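Side-chain contacts in E1 (PDB 3VX6), which activates the ubiquitin-like proteins Atg12 and Atg8 for conjugation in autophagy and cytoplasm-to-vacuole transport, the crystallised chain being its N-terminal domain: residues N115-I120 with L219-K224; A213-I218 with Y231-L236. All blocks are in the same frame, centred on the assembly; numbering follows the deposited sequence.

Contact 1 of 2, residues N115-I120 with L219-K224; sequences NDLNEI and LTVWSK
Val221 meets Leu117 with one methyl and Ile120 with the other, and these apolar touches join the two segments. Its CG1 lies 3.6 Å from CD2 of Leu117, the two side chains pointing past one another, antiparallel. On the second branch, CG2 of Val221 comes within 3.6 Å of CG2 of Ile120, methyl against methyl at a slant. The valine's rotation explains the split: CG1 stands anti to the backbone N (chi1 176°), which leaves CG2 anti to the carbonyl carbon. Leu109 and Leu113 also pack on Val221, so the valine touches both helix 97-114 and the short 3-10 turn that follows it on the way to strand 123-130.

None of the polar bonds joins one segment to the other. Just ahead of the 3-10 turn, Asp116 makes an Asx turn: its OD1 takes the backbone N of Asn118 at 2.6 Å on the anti lone pair, and ND2 of the same Asn118 at 2.7 Å on the syn side, well out of the carboxylate plane. That one oxygen thus fixes both the backbone and the amide of Asn118, whose ND2 also reaches the carbonyl of Ile177. Glu119 OE2 receives ND2 of Asn115 at 3.0 Å from above its carboxylate plane and makes a salt bridge with Arg111. Along helix 215-225, Ser223 OG returns to the carbonyl O of Leu219 at 2.6 Å, approaching above the carbonyl plane.

Contact 2 of 2, residues A213-I218 with Y231-L236; sequences AVTKNI and YTICFL
Ile233 reaches helix 215-225 with its terminal methyl, CD1, which lies 3.7 Å from CG2 of Ile218. The same CD1 also approaches CG2 of Thr215, more loosely, at 4.0 Å, and so touches two residues about one helical turn apart. With CG1 anti to the carbonyl carbon (chi1 -60°), Ile233 turns its CG2 branch another way, over one face of the Phe235 ring, 3.3 Å above the ring plane and offset toward the rim.

Two residues on, Phe235 offers the helix its edge. CG2 of Thr215 lies near the ring plane, 3.4 Å from CZ of Phe235, and Thr215 OG1 is 3.5 Å from CE1 of Phe235. That hydroxyl has its polar partner elsewhere, in the carbonyl of Ser212 just before the segment, so OG1 touches the ring edge beside the methyl while its hydrogen bond runs back along the chain. Cutting Thr215 down to an alanine would probably leave a gap at the CE1-CZ edge of Phe235 and the carbonyl of Ser212 without its hydroxyl partner. Phe243, on strand 243-250, meets the Phe235 ring with planes at about 30°. The arrangement is that of a beta-alpha-beta crossover, in which helix 215-225 connects the neighbouring parallel strands 198-202 and 231-236 and packs its apolar residues on their sheet.

In the fold
Helix 215-225 is common to both contacts, and the residues that touch are buried in each. Contact 2 uses its first turn, laid on strand 231-236 of the mixed sheet; contact 1 uses the middle, where Val221 faces the 3-10 turn behind helix 97-114. The chemistry across both is apolar, but contact 2 adds an aromatic edge, whereas contact 1 is purely aliphatic and has partly exposed polar residues on its loop side. The two, centred about 10 Å apart, are stitched together by a probable hydrogen bond of 2.7 Å from Asn217 ND2 to the carbonyl O of Ile120, and by Trp222 and Tyr231, whose rings meet edge-to-face.

Contact 1 of 2, residues N115-I120 with L219-K224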
ATOM      1  N   ASN A 115      13.934  -7.330   5.041  1.00 53.38           N
ATOM      2  CA  ASN A 115      13.489  -6.933   6.374  1.00 51.50           C
ATOM      3  C   ASN A 115      12.201  -7.586   6.851  1.00 50.19           C
ATOM      4  O   ASN A 115      12.220  -8.531   7.638  1.00 49.65           O
ATOM      5  CB  ASN A 115      13.323  -5.409   6.445  1.00 52.23           C
ATOM      6  CG  ASN A 115      14.531  -4.660   5.897  1.00 56.09           C
ATOM      7  OD1 ASN A 115      15.676  -4.985   6.213  1.00 56.98           O
ATOM      8  ND2 ASN A 115      14.276  -3.640   5.078  1.00 57.38           N
ATOM      9  N   ASP A 116      11.079  -7.060   6.384  1.00 49.04           N
ATOM     10  CA  ASP A 116       9.771  -7.561   6.780  1.00 47.24           C
ATOM     11  C   ASP A 116       8.837  -7.278   5.615  1.00 46.27           C
ATOM     12  O   ASP A 116       9.032  -6.300   4.887  1.00 46.16           O
ATOM     13  CB  ASP A 116       9.306  -6.813   8.039  1.00 47.59           C
ATOM     14  CG  ASP A 116       8.032  -7.389   8.646  1.00 48.92           C
ATOM     15  OD1 ASP A 116       6.970  -7.359   7.984  1.00 49.49           O
ATOM     16  OD2 ASP A 116       8.089  -7.865   9.801  1.00 50.51           O
ATOM     17  N   LEU A 117       7.837  -8.135   5.419  1.00 44.23           N
ATOM     18  CA  LEU A 117       6.891  -7.920   4.335  1.00 44.44           C
ATOM     19  C   LEU A 117       6.049  -6.673   4.589  1.00 44.07           C
ATOM     20  O   LEU A 117       5.589  -6.026   3.654  1.00 45.18           O
ATOM     21  CB  LEU A 117       5.965  -9.125   4.157  1.00 43.46           C
ATOM     22  CG  LEU A 117       6.623 -10.447   3.799  1.00 42.47           C
ATOM     23  CD1 LEU A 117       5.541 -11.408   3.404  1.00 42.31           C
ATOM     24  CD2 LEU A 117       7.627 -10.259   2.675  1.00 41.71           C
ATOM     25  N   ASN A 118       5.835  -6.330   5.850  1.00 42.82           N
ATOM     26  CA  ASN A 118       5.047  -5.145   6.135  1.00 42.34           C
ATOM     27  C   ASN A 118       5.628  -3.959   5.397  1.00 41.77           C
ATOM     28  O   ASN A 118       4.905  -3.048   5.020  1.00 42.55           O
ATOM     29  CB  ASN A 118       5.042  -4.836   7.628  1.00 41.44           C
ATOM     30  CG  ASN A 118       4.060  -5.695   8.398  1.00 40.68           C
ATOM     31  OD1 ASN A 118       2.843  -5.449   8.381  1.00 41.66           O
ATOM     32  ND2 ASN A 118       4.575  -6.718   9.071  1.00 42.55           N
ATOM     33  N   GLU A 119       6.935  -3.974   5.179  1.00 41.59           N
ATOM     34  CA  GLU A 119       7.583  -2.859   4.509  1.00 41.65           C
ATOM     35  C   GLU A 119       7.299  -2.716   3.033  1.00 41.46           C
ATOM     36  O   GLU A 119       7.595  -1.674   2.449  1.00 42.75           O
ATOM     37  CB  GLU A 119       9.091  -2.922   4.708  1.00 42.87           C
ATOM     38  CG  GLU A 119       9.517  -2.777   6.140  1.00 46.62           C
ATOM     39  CD  GLU A 119      11.013  -2.629   6.273  1.00 51.01           C
ATOM     40  OE1 GLU A 119      11.530  -2.946   7.361  1.00 53.33           O
ATOM     41  OE2 GLU A 119      11.672  -2.184   5.299  1.00 53.64           O
ATOM     42  N   ILE A 120       6.739  -3.747   2.417  1.00 40.86           N
ATOM     43  CA  ILE A 120       6.449  -3.680   0.990  1.00 40.80           C
ATOM     44  C   ILE A 120       5.214  -2.836   0.711  1.00 41.03           C
ATOM     45  O   ILE A 120       4.927  -2.500  -0.441  1.00 40.63           O
ATOM     46  CB  ILE A 120       6.218  -5.067   0.405  1.00 40.05           C
ATOM     47  CG1 ILE A 120       4.934  -5.652   0.990  1.00 39.66           C
ATOM     48  CG2 ILE A 120       7.427  -5.940   0.681  1.00 40.51           C
ATOM     49  CD1 ILE A 120       4.676  -7.060   0.612  1.00 40.74           C
ATOM     50  N   LEU A 219       3.649 -11.480  -2.598  1.00 34.52           N
ATOM     51  CA  LEU A 219       4.004 -12.571  -3.490  1.00 33.93           C
ATOM     52  C   LEU A 219       5.384 -12.400  -4.092  1.00 33.70           C
ATOM     53  O   LEU A 219       6.228 -13.273  -3.989  1.00 34.90           O
ATOM     54  CB  LEU A 219       2.980 -12.687  -4.606  1.00 33.78           C
ATOM     55  CG  LEU A 219       1.638 -13.136  -4.057  1.00 34.98           C
ATOM     56  CD1 LEU A 219       0.553 -12.938  -5.092  1.00 35.52           C
ATOM     57  CD2 LEU A 219       1.755 -14.591  -3.640  1.00 37.74           C
ATOM     58  N   THR A 220       5.617 -11.266  -4.724  1.00 33.92           N
ATOM     59  CA  THR A 220       6.900 -11.027  -5.349  1.00 33.00           C
ATOM     60  C   THR A 220       8.061 -11.181  -4.359  1.00 33.40           C
ATOM     61  O   THR A 220       9.082 -11.805  -4.660  1.00 31.96           O
ATOM     62  CB  THR A 220       6.918  -9.626  -5.983  1.00 32.81           C
ATOM     63  OG1 THR A 220       5.927  -9.565  -7.012  1.00 32.90           O
ATOM     64  CG2 THR A 220       8.278  -9.315  -6.575  1.00 32.99           C
ATOM     65  N   VAL A 221       7.914 -10.625  -3.169  1.00 32.12           N
ATOM     66  CA  VAL A 221       9.004 -10.732  -2.222  1.00 32.16           C
ATOM     67  C   VAL A 221       9.156 -12.141  -1.674  1.00 33.29           C
ATOM     68  O   VAL A 221      10.224 -12.742  -1.726  1.00 34.47           O
ATOM     69  CB  VAL A 221       8.819  -9.765  -1.068  1.00 30.12           C
ATOM     70  CG1 VAL A 221       9.924  -9.976  -0.063  1.00 26.57           C
ATOM     71  CG2 VAL A 221       8.812  -8.336  -1.599  1.00 26.88           C
ATOM     72  N   TRP A 222       8.077 -12.664  -1.135  1.00 34.06           N
ATOM     73  CA  TRP A 222       8.105 -13.993  -0.588  1.00 37.22           C
ATOM     74  C   TRP A 222       8.668 -14.991  -1.623  1.00 38.57           C
ATOM     75  O   TRP A 222       9.385 -15.927  -1.266  1.00 38.08           O
ATOM     76  CB  TRP A 222       6.686 -14.357  -0.187  1.00 38.84           C
ATOM     77  CG  TRP A 222       6.577 -15.503   0.713  1.00 39.43           C
ATOM     78  CD1 TRP A 222       7.597 -16.216   1.290  1.00 38.89           C
ATOM     79  CD2 TRP A 222       5.364 -16.107   1.144  1.00 39.14           C
ATOM     80  NE1 TRP A 222       7.080 -17.233   2.054  1.00 39.10           N
ATOM     81  CE2 TRP A 222       5.709 -17.188   1.982  1.00 37.96           C
ATOM     82  CE3 TRP A 222       4.013 -15.838   0.906  1.00 38.80           C
ATOM     83  CZ2 TRP A 222       4.752 -18.003   2.574  1.00 38.87           C
ATOM     84  CZ3 TRP A 222       3.064 -16.646   1.494  1.00 38.88           C
ATOM     85  CH2 TRP A 222       3.435 -17.716   2.320  1.00 40.25           C
ATOM     86  N   SER A 223       8.346 -14.760  -2.899  1.00 38.86           N
ATOM     87  CA  SER A 223       8.792 -15.596  -4.014  1.00 40.11           C
ATOM     88  C   SER A 223      10.297 -15.730  -4.108  1.00 41.03           C
ATOM     89  O   SER A 223      10.832 -16.831  -4.172  1.00 42.65           O
ATOM     90  CB  SER A 223       8.309 -15.024  -5.351  1.00 40.08           C
ATOM     91  OG  SER A 223       6.938 -15.273  -5.570  1.00 44.64           O
ATOM     92  N   LYS A 224      10.974 -14.596  -4.162  1.00 41.24           N
ATOM     93  CA  LYS A 224      12.414 -14.587  -4.281  1.00 43.18           C
ATOM     94  C   LYS A 224      13.118 -15.073  -3.013  1.00 43.19           C
ATOM     95  O   LYS A 224      14.196 -15.663  -3.089  1.00 44.33           O
ATOM     96  CB  LYS A 224      12.878 -13.173  -4.666  1.00 44.58           C
ATOM     97  CG  LYS A 224      12.473 -12.783  -6.087  1.00 48.22           C
ATOM     98  CD  LYS A 224      12.741 -11.318  -6.393  1.00 51.03           C
ATOM     99  CE  LYS A 224      12.138 -10.901  -7.740  1.00 54.32           C
ATOM    100  NZ  LYS A 224      12.961 -11.297  -8.927  1.00 55.85           N
TER

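Contact 2 of 2, residues A213-I218 with Y231-L236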
ATOM      1  N   ALA A 213      -4.245  -4.774  -4.716  1.00 42.80           N
ATOM      2  CA  ALA A 213      -3.146  -4.949  -5.655  1.00 41.15           C
ATOM      3  C   ALA A 213      -1.809  -5.036  -4.920  1.00 39.57           C
ATOM      4  O   ALA A 213      -0.797  -5.449  -5.482  1.00 40.14           O
ATOM      5  CB  ALA A 213      -3.129  -3.779  -6.654  1.00 39.13           C
ATOM      6  N   VAL A 214      -1.812  -4.652  -3.655  1.00 39.00           N
ATOM      7  CA  VAL A 214      -0.590  -4.660  -2.851  1.00 39.82           C
ATOM      8  C   VAL A 214      -0.134  -6.079  -2.481  1.00 39.20           C
ATOM      9  O   VAL A 214       0.992  -6.297  -2.041  1.00 39.48           O
ATOM     10  CB  VAL A 214      -0.790  -3.800  -1.586  1.00 39.86           C
ATOM     11  CG1 VAL A 214      -1.343  -4.648  -0.454  1.00 40.09           C
ATOM     12  CG2 VAL A 214       0.498  -3.107  -1.233  1.00 40.42           C
ATOM     13  N   THR A 215      -1.023  -7.044  -2.675  1.00 38.65           N
ATOM     14  CA  THR A 215      -0.713  -8.446  -2.413  1.00 38.09           C
ATOM     15  C   THR A 215       0.432  -8.954  -3.308  1.00 40.09           C
ATOM     16  O   THR A 215       1.155  -9.901  -2.957  1.00 39.61           O
ATOM     17  CB  THR A 215      -1.934  -9.346  -2.682  1.00 36.44           C
ATOM     18  OG1 THR A 215      -3.074  -8.856  -1.965  1.00 37.75           O
ATOM     19  CG2 THR A 215      -1.650 -10.779  -2.242  1.00 35.41           C
ATOM     20  N   LYS A 216       0.574  -8.333  -4.474  1.00 39.53           N
ATOM     21  CA  LYS A 216       1.607  -8.710  -5.415  1.00 39.56           C
ATOM     22  C   LYS A 216       2.960  -8.530  -4.802  1.00 39.29           C
ATOM     23  O   LYS A 216       3.881  -9.291  -5.076  1.00 38.47           O
ATOM     24  CB  LYS A 216       1.507  -7.847  -6.654  1.00 40.43           C
ATOM     25  CG  LYS A 216       0.323  -8.170  -7.565  1.00 41.49           C
ATOM     26  CD  LYS A 216       0.311  -7.242  -8.790  1.00 43.29           C
ATOM     27  CE  LYS A 216      -0.854  -7.570  -9.699  1.00 43.75           C
ATOM     28  NZ  LYS A 216      -1.248  -6.263 -10.326  1.00 46.38           N
ATOM     29  N   ASN A 217       3.068  -7.464  -4.022  1.00 37.25           N
ATOM     30  CA  ASN A 217       4.280  -7.149  -3.293  1.00 36.48           C
ATOM     31  C   ASN A 217       4.637  -8.397  -2.468  1.00 36.41           C
ATOM     32  O   ASN A 217       5.696  -9.000  -2.657  1.00 37.95           O
ATOM     33  CB  ASN A 217       4.012  -5.954  -2.371  1.00 38.26           C
ATOM     34  CG  ASN A 217       3.534  -4.730  -3.130  1.00 37.95           C
ATOM     35  OD1 ASN A 217       3.090  -4.830  -4.278  1.00 38.12           O
ATOM     36  ND2 ASN A 217       3.621  -3.570  -2.496  1.00 37.23           N
ATOM     37  N   ILE A 218       3.735  -8.797  -1.575  1.00 34.24           N
ATOM     38  CA  ILE A 218       3.974  -9.966  -0.736  1.00 33.84           C
ATOM     39  C   ILE A 218       4.446 -11.136  -1.594  1.00 34.54           C
ATOM     40  O   ILE A 218       5.527 -11.694  -1.369  1.00 32.94           O
ATOM     41  CB  ILE A 218       2.697 -10.371   0.039  1.00 34.23           C
ATOM     42  CG1 ILE A 218       2.230  -9.193   0.915  1.00 30.38           C
ATOM     43  CG2 ILE A 218       2.967 -11.631   0.858  1.00 31.49           C
ATOM     44  CD1 ILE A 218       0.860  -9.367   1.545  1.00 29.67           C
ATOM     45  N   TYR A 231       2.313 -20.313  -2.485  1.00 44.69           N
ATOM     46  CA  TYR A 231       2.410 -19.345  -1.394  1.00 41.91           C
ATOM     47  C   TYR A 231       1.033 -19.158  -0.795  1.00 41.89           C
ATOM     48  O   TYR A 231       0.074 -18.893  -1.512  1.00 42.43           O
ATOM     49  CB  TYR A 231       2.893 -18.009  -1.917  1.00 40.68           C
ATOM     50  CG  TYR A 231       4.231 -18.100  -2.567  1.00 38.75           C
ATOM     51  CD1 TYR A 231       5.393 -17.956  -1.821  1.00 36.63           C
ATOM     52  CD2 TYR A 231       4.344 -18.385  -3.926  1.00 37.73           C
ATOM     53  CE1 TYR A 231       6.634 -18.097  -2.413  1.00 38.94           C
ATOM     54  CE2 TYR A 231       5.587 -18.530  -4.522  1.00 37.63           C
ATOM     55  CZ  TYR A 231       6.718 -18.387  -3.763  1.00 36.48           C
ATOM     56  OH  TYR A 231       7.945 -18.571  -4.334  1.00 42.56           O
ATOM     57  N   THR A 232       0.935 -19.286   0.520  1.00 41.14           N
ATOM     58  CA  THR A 232      -0.351 -19.139   1.176  1.00 39.74           C
ATOM     59  C   THR A 232      -0.441 -17.829   1.919  1.00 38.34           C
ATOM     60  O   THR A 232       0.454 -17.481   2.674  1.00 37.17           O
ATOM     61  CB  THR A 232      -0.597 -20.280   2.160  1.00 39.32           C
ATOM     62  OG1 THR A 232      -0.716 -21.514   1.436  1.00 41.14           O
ATOM     63  CG2 THR A 232      -1.865 -20.017   2.954  1.00 39.10           C
ATOM     64  N   ILE A 233      -1.534 -17.107   1.715  1.00 38.11           N
ATOM     65  CA  ILE A 233      -1.715 -15.826   2.375  1.00 37.98           C
ATOM     66  C   ILE A 233      -3.094 -15.680   2.984  1.00 38.90           C
ATOM     67  O   ILE A 233      -4.103 -15.871   2.306  1.00 39.14           O
ATOM     68  CB  ILE A 233      -1.511 -14.672   1.392  1.00 37.30           C
ATOM     69  CG1 ILE A 233      -0.097 -14.738   0.807  1.00 35.54           C
ATOM     70  CG2 ILE A 233      -1.777 -13.347   2.095  1.00 36.54           C
ATOM     71  CD1 ILE A 233       0.137 -13.779  -0.329  1.00 34.58           C
ATOM     72  N   CYS A 234      -3.131 -15.346   4.270  1.00 40.11           N
ATOM     73  CA  CYS A 234      -4.394 -15.135   4.974  1.00 42.47           C
ATOM     74  C   CYS A 234      -4.776 -13.667   4.834  1.00 41.67           C
ATOM     75  O   CYS A 234      -4.020 -12.783   5.224  1.00 41.57           O
ATOM     76  CB  CYS A 234      -4.246 -15.477   6.457  1.00 43.78           C
ATOM     77  SG  CYS A 234      -3.874 -17.192   6.773  1.00 47.61           S
ATOM     78  N   PHE A 235      -5.946 -13.407   4.274  1.00 42.83           N
ATOM     79  CA  PHE A 235      -6.408 -12.041   4.087  1.00 43.85           C
ATOM     80  C   PHE A 235      -7.465 -11.713   5.121  1.00 44.59           C
ATOM     81  O   PHE A 235      -8.623 -12.097   4.985  1.00 46.05           O
ATOM     82  CB  PHE A 235      -6.956 -11.880   2.671  1.00 42.35           C
ATOM     83  CG  PHE A 235      -5.916 -12.088   1.601  1.00 44.46           C
ATOM     84  CD1 PHE A 235      -4.920 -11.135   1.383  1.00 43.15           C
ATOM     85  CD2 PHE A 235      -5.903 -13.252   0.833  1.00 43.68           C
ATOM     86  CE1 PHE A 235      -3.930 -11.339   0.416  1.00 44.19           C
ATOM     87  CE2 PHE A 235      -4.915 -13.463  -0.137  1.00 43.34           C
ATOM     88  CZ  PHE A 235      -3.927 -12.506  -0.344  1.00 42.89           C
ATOM     89  N   LEU A 236      -7.061 -11.013   6.170  1.00 46.65           N
ATOM     90  CA  LEU A 236      -7.997 -10.663   7.223  1.00 48.67           C
ATOM     91  C   LEU A 236      -8.753  -9.373   6.963  1.00 49.01           C
ATOM     92  O   LEU A 236      -8.185  -8.365   6.542  1.00 49.18           O
ATOM     93  CB  LEU A 236      -7.282 -10.590   8.572  1.00 48.77           C
ATOM     94  CG  LEU A 236      -6.802 -11.959   9.049  1.00 50.88           C
ATOM     95  CD1 LEU A 236      -5.549 -12.352   8.279  1.00 52.13           C
ATOM     96  CD2 LEU A 236      -6.518 -11.918  10.539  1.00 53.30           C
TER